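Local coordinates for protein nudix hydrolase DR_0079 (Deinococcus radiodurans, PDB 2O5F) that hydrolyses nucleoside di- and triphosphates to monophosphates in a magnesium-dependent reaction, with a marked preference for CDP and CTP, at residues E79-F82 with R83-A86; T110-S113 with S114-V118. All coordinates share one frame; numbering follows the deposited sequence.

Contact 1 (E79-F82 with R83-A86); sequences EEAF and RREA
Glu79 and Arg83, one turn apart on the helix of the Nudix box, lie side by side and point the same way, joined by a salt bridge of 3.1 Å between OE2 of Glu79 and NH2 of Arg83. OE2 offers its anti lone pair, meets the guanidinium near its edge, somewhat out of its plane, and the two flat groups are turned 50° against each other. The Arg83 chain leaves with CG opposite the backbone N (chi1 -178°) and bends at chi3 (-67°), which turns the guanidinium back alongside the preceding turn, toward Glu79. Its NE forms a second salt bridge with Asp95, and a leucine in place of Arg83 would probably leave both carboxylates without their cationic mate. One residue on, Arg84 spreads its guanidinium with one face over the carbonyl O of Ala81, and its NH1 makes a weak salt-bridge hydrogen bond of 3.1 Å to OE1 of Glu85. Glu76 and the carbonyl of Ala71 hold the other nitrogens of Arg84. Glu85, inferred to bind magnesium together with Glu89, brings its carboxylate close to those of Glu88 and Glu89. Four i to i+4 backbone bonds carry these side chains, among them Glu85 N to Ala81 O at 2.9 Å and Ala86 N to Phe82 O at 2.9 Å. On the buried side, Phe82 stacks on Tyr119 and meets Trp99 edge-to-face, while Ala81 and Phe82 rest on strand 35-42 and Glu85 and Ala86 on strand 68-71, seating helix 78-90 against the mixed sheet.

Contact 2 (T110-S113 with S114-V118); sequences TTLS and SFMCV
Leu112 overlaps the end of Met116, its CB meeting CE of Met116 at 3.8 Å and its CD1 lying 3.9 Å from SD of Met116. The two side chains cross at about a right angle where the loop after strand 98-105 turns into strand 115-122, one of the inner strands of the mixed sheet of the Nudix fold. Met116 sets CG between its backbone N and carbonyl carbon (chi1 61°), then bends at chi3 (77°), and this hook carries the methyl group back to Leu112. Both side chains also touch Phe105 of the adjoining strand 98-105. Leu112 reaches Glu161 and Met116 reaches Leu162, both on helix 159-166, so the pair lies between this helix and the sheet, where Met116 also touches Val36 and Asn38 of strand 35-42. Upstream, Thr110 forms an ST turn: its OG1 accepts the backbone N-H of Leu112 at 3.1 Å with a nearly straight N-H...O angle of 162°, and it also bonds to the carbonyl of Ser106. Polar contacts take over at the junction of loop and strand. Ser113 OG is hydrogen-bonded to Asp158, and Ser114 OG to the carbonyl O of Trp31, joining Ser113 and Ser114 to two other parts of the chain. Ser114 N, in contrast, is buried and has no partner in the model, although Ser113 OG lies nearby at an unsuitable angle. A single water donates to both hydroxyls, 2.8 Å from OG of Ser113 and 2.8 Å from OG of Ser114.

Overall arrangement
Contact 1 and contact 2 follow each other in the chain, their centres 16 Å apart and their nearest atoms about 6 Å apart without touching. The mixed sheet relates them: strand 115-122, at whose start contact 2 lies, belongs to the sheet on which helix 78-90 of contact 1 rests, whereas the Leu112-Met116 pair of contact 2 faces helix 159-166. Only contact 1 holds an inferred magnesium ligand, Glu85, whose side chain is about 3 Å from that of Glu89; the Met116 side chain is about 11 Å from that of Glu85, which places contact 2 away from the metal site.

Contact 1 (E79-F82 with R83-A86)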
# COMPACT_ATOMS: atom_id res chain seq x y z
N GLU A 79 -5.87 0.27 -10.54
CA GLU A 79 -4.66 -0.07 -11.30
C GLU A 79 -3.85 1.17 -11.67
O GLU A 79 -2.62 1.17 -11.59
CB GLU A 79 -5.03 -0.84 -12.57
CG GLU A 79 -3.82 -1.41 -13.31
CD GLU A 79 -4.19 -2.06 -14.64
OE1 GLU A 79 -5.32 -2.57 -14.75
OE2 GLU A 79 -3.34 -2.06 -15.56
N GLU A 80 -4.54 2.23 -12.08
CA GLU A 80 -3.85 3.46 -12.45
C GLU A 80 -3.13 4.08 -11.26
O GLU A 80 -2.02 4.59 -11.39
CB GLU A 80 -4.84 4.46 -13.05
CG GLU A 80 -5.40 4.01 -14.40
CD GLU A 80 -6.56 4.86 -14.87
OE1 GLU A 80 -7.09 5.65 -14.06
OE2 GLU A 80 -6.95 4.73 -16.06
N ALA A 81 -3.75 4.02 -10.09
CA ALA A 81 -3.13 4.58 -8.89
C ALA A 81 -1.89 3.76 -8.55
O ALA A 81 -0.86 4.29 -8.13
CB ALA A 81 -4.11 4.57 -7.73
N PHE A 82 -2.01 2.45 -8.74
CA PHE A 82 -0.92 1.52 -8.46
C PHE A 82 0.25 1.85 -9.37
O PHE A 82 1.38 2.04 -8.89
CB PHE A 82 -1.42 0.08 -8.68
CG PHE A 82 -0.35 -0.98 -8.54
CD1 PHE A 82 0.68 -0.85 -7.63
CD2 PHE A 82 -0.40 -2.13 -9.33
CE1 PHE A 82 1.65 -1.84 -7.49
CE2 PHE A 82 0.55 -3.13 -9.20
CZ PHE A 82 1.58 -2.98 -8.28
N ARG A 83 0.00 1.95 -10.67
CA ARG A 83 1.07 2.26 -11.61
C ARG A 83 1.74 3.59 -11.26
O ARG A 83 2.96 3.72 -11.34
CB ARG A 83 0.53 2.33 -13.04
CG ARG A 83 1.63 2.61 -14.06
CD ARG A 83 1.11 2.58 -15.49
NE ARG A 83 0.69 1.24 -15.91
CZ ARG A 83 -0.57 0.81 -15.89
NH1 ARG A 83 -1.54 1.61 -15.47
NH2 ARG A 83 -0.85 -0.42 -16.30
N ARG A 84 0.94 4.57 -10.85
CA ARG A 84 1.46 5.88 -10.50
C ARG A 84 2.34 5.86 -9.25
O ARG A 84 3.44 6.40 -9.25
CB ARG A 84 0.29 6.86 -10.32
CG ARG A 84 0.69 8.25 -9.83
CD ARG A 84 -0.51 9.20 -9.76
NE ARG A 84 -1.62 8.68 -8.95
CZ ARG A 84 -1.59 8.53 -7.63
NH1 ARG A 84 -0.50 8.86 -6.94
NH2 ARG A 84 -2.65 8.07 -6.99
N GLU A 85 1.85 5.25 -8.17
CA GLU A 85 2.61 5.18 -6.93
C GLU A 85 3.89 4.34 -7.07
O GLU A 85 4.92 4.68 -6.50
CB GLU A 85 1.75 4.62 -5.80
CG GLU A 85 0.56 5.49 -5.39
CD GLU A 85 0.96 6.71 -4.58
OE1 GLU A 85 0.06 7.51 -4.21
OE2 GLU A 85 2.16 6.89 -4.29
N ALA A 86 3.81 3.25 -7.81
CA ALA A 86 4.97 2.39 -8.01
C ALA A 86 6.09 3.15 -8.70
O ALA A 86 7.25 3.01 -8.36
CB ALA A 86 4.60 1.15 -8.83

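Contact 2 (T110-S113 with S114-V118)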
# COMPACT_ATOMS: atom_id res chain seq x y z
N THR A 110 -13.06 -5.16 8.09
CA THR A 110 -11.74 -5.41 8.64
C THR A 110 -11.36 -4.20 9.49
O THR A 110 -12.18 -3.30 9.69
CB THR A 110 -10.68 -5.51 7.53
OG1 THR A 110 -10.59 -4.25 6.84
CG2 THR A 110 -11.02 -6.61 6.54
N THR A 111 -10.13 -4.18 9.99
CA THR A 111 -9.71 -3.01 10.75
C THR A 111 -8.76 -2.17 9.90
O THR A 111 -7.96 -1.39 10.43
CB THR A 111 -9.03 -3.37 12.11
OG1 THR A 111 -8.19 -4.53 11.96
CG2 THR A 111 -10.08 -3.62 13.17
N LEU A 112 -8.85 -2.33 8.58
CA LEU A 112 -8.03 -1.55 7.67
C LEU A 112 -8.69 -0.18 7.52
O LEU A 112 -9.91 -0.05 7.63
CB LEU A 112 -7.91 -2.25 6.31
CG LEU A 112 -7.13 -3.58 6.35
CD1 LEU A 112 -7.30 -4.31 5.02
CD2 LEU A 112 -5.65 -3.32 6.63
N SER A 113 -7.86 0.83 7.28
CA SER A 113 -8.29 2.23 7.19
C SER A 113 -9.23 2.69 6.06
O SER A 113 -10.10 3.53 6.29
CB SER A 113 -7.06 3.12 7.17
OG SER A 113 -6.23 2.78 6.08
N SER A 114 -9.03 2.17 4.85
CA SER A 114 -9.82 2.56 3.69
C SER A 114 -10.14 1.38 2.79
O SER A 114 -9.67 0.26 3.02
CB SER A 114 -9.03 3.56 2.83
OG SER A 114 -8.51 4.62 3.58
N PHE A 115 -10.94 1.64 1.76
CA PHE A 115 -11.26 0.63 0.78
C PHE A 115 -9.95 0.47 0.03
O PHE A 115 -9.22 1.44 -0.17
CB PHE A 115 -12.36 1.13 -0.14
CG PHE A 115 -13.74 0.89 0.41
CD1 PHE A 115 -14.33 -0.36 0.28
CD2 PHE A 115 -14.42 1.89 1.08
CE1 PHE A 115 -15.59 -0.61 0.83
CE2 PHE A 115 -15.68 1.65 1.63
CZ PHE A 115 -16.26 0.39 1.50
N MET A 116 -9.63 -0.75 -0.37
CA MET A 116 -8.37 -0.92 -1.05
C MET A 116 -8.21 -2.19 -1.85
O MET A 116 -8.90 -3.19 -1.65
CB MET A 116 -7.23 -0.89 -0.02
CG MET A 116 -7.33 -1.98 1.03
SD MET A 116 -5.92 -1.97 2.17
CE MET A 116 -6.31 -0.59 3.24
N CYS A 117 -7.27 -2.11 -2.78
CA CYS A 117 -6.90 -3.26 -3.57
C CYS A 117 -5.44 -3.40 -3.19
O CYS A 117 -4.70 -2.41 -3.15
CB CYS A 117 -7.03 -3.00 -5.06
SG CYS A 117 -6.69 -4.48 -6.03
N VAL A 118 -5.04 -4.63 -2.89
CA VAL A 118 -3.67 -4.94 -2.52
C VAL A 118 -3.11 -5.76 -3.68
O VAL A 118 -3.76 -6.69 -4.16
CB VAL A 118 -3.60 -5.78 -1.22
CG1 VAL A 118 -2.16 -5.89 -0.74
CG2 VAL A 118 -4.47 -5.14 -0.15
O HOH W 1 -5.96 5.11 4.61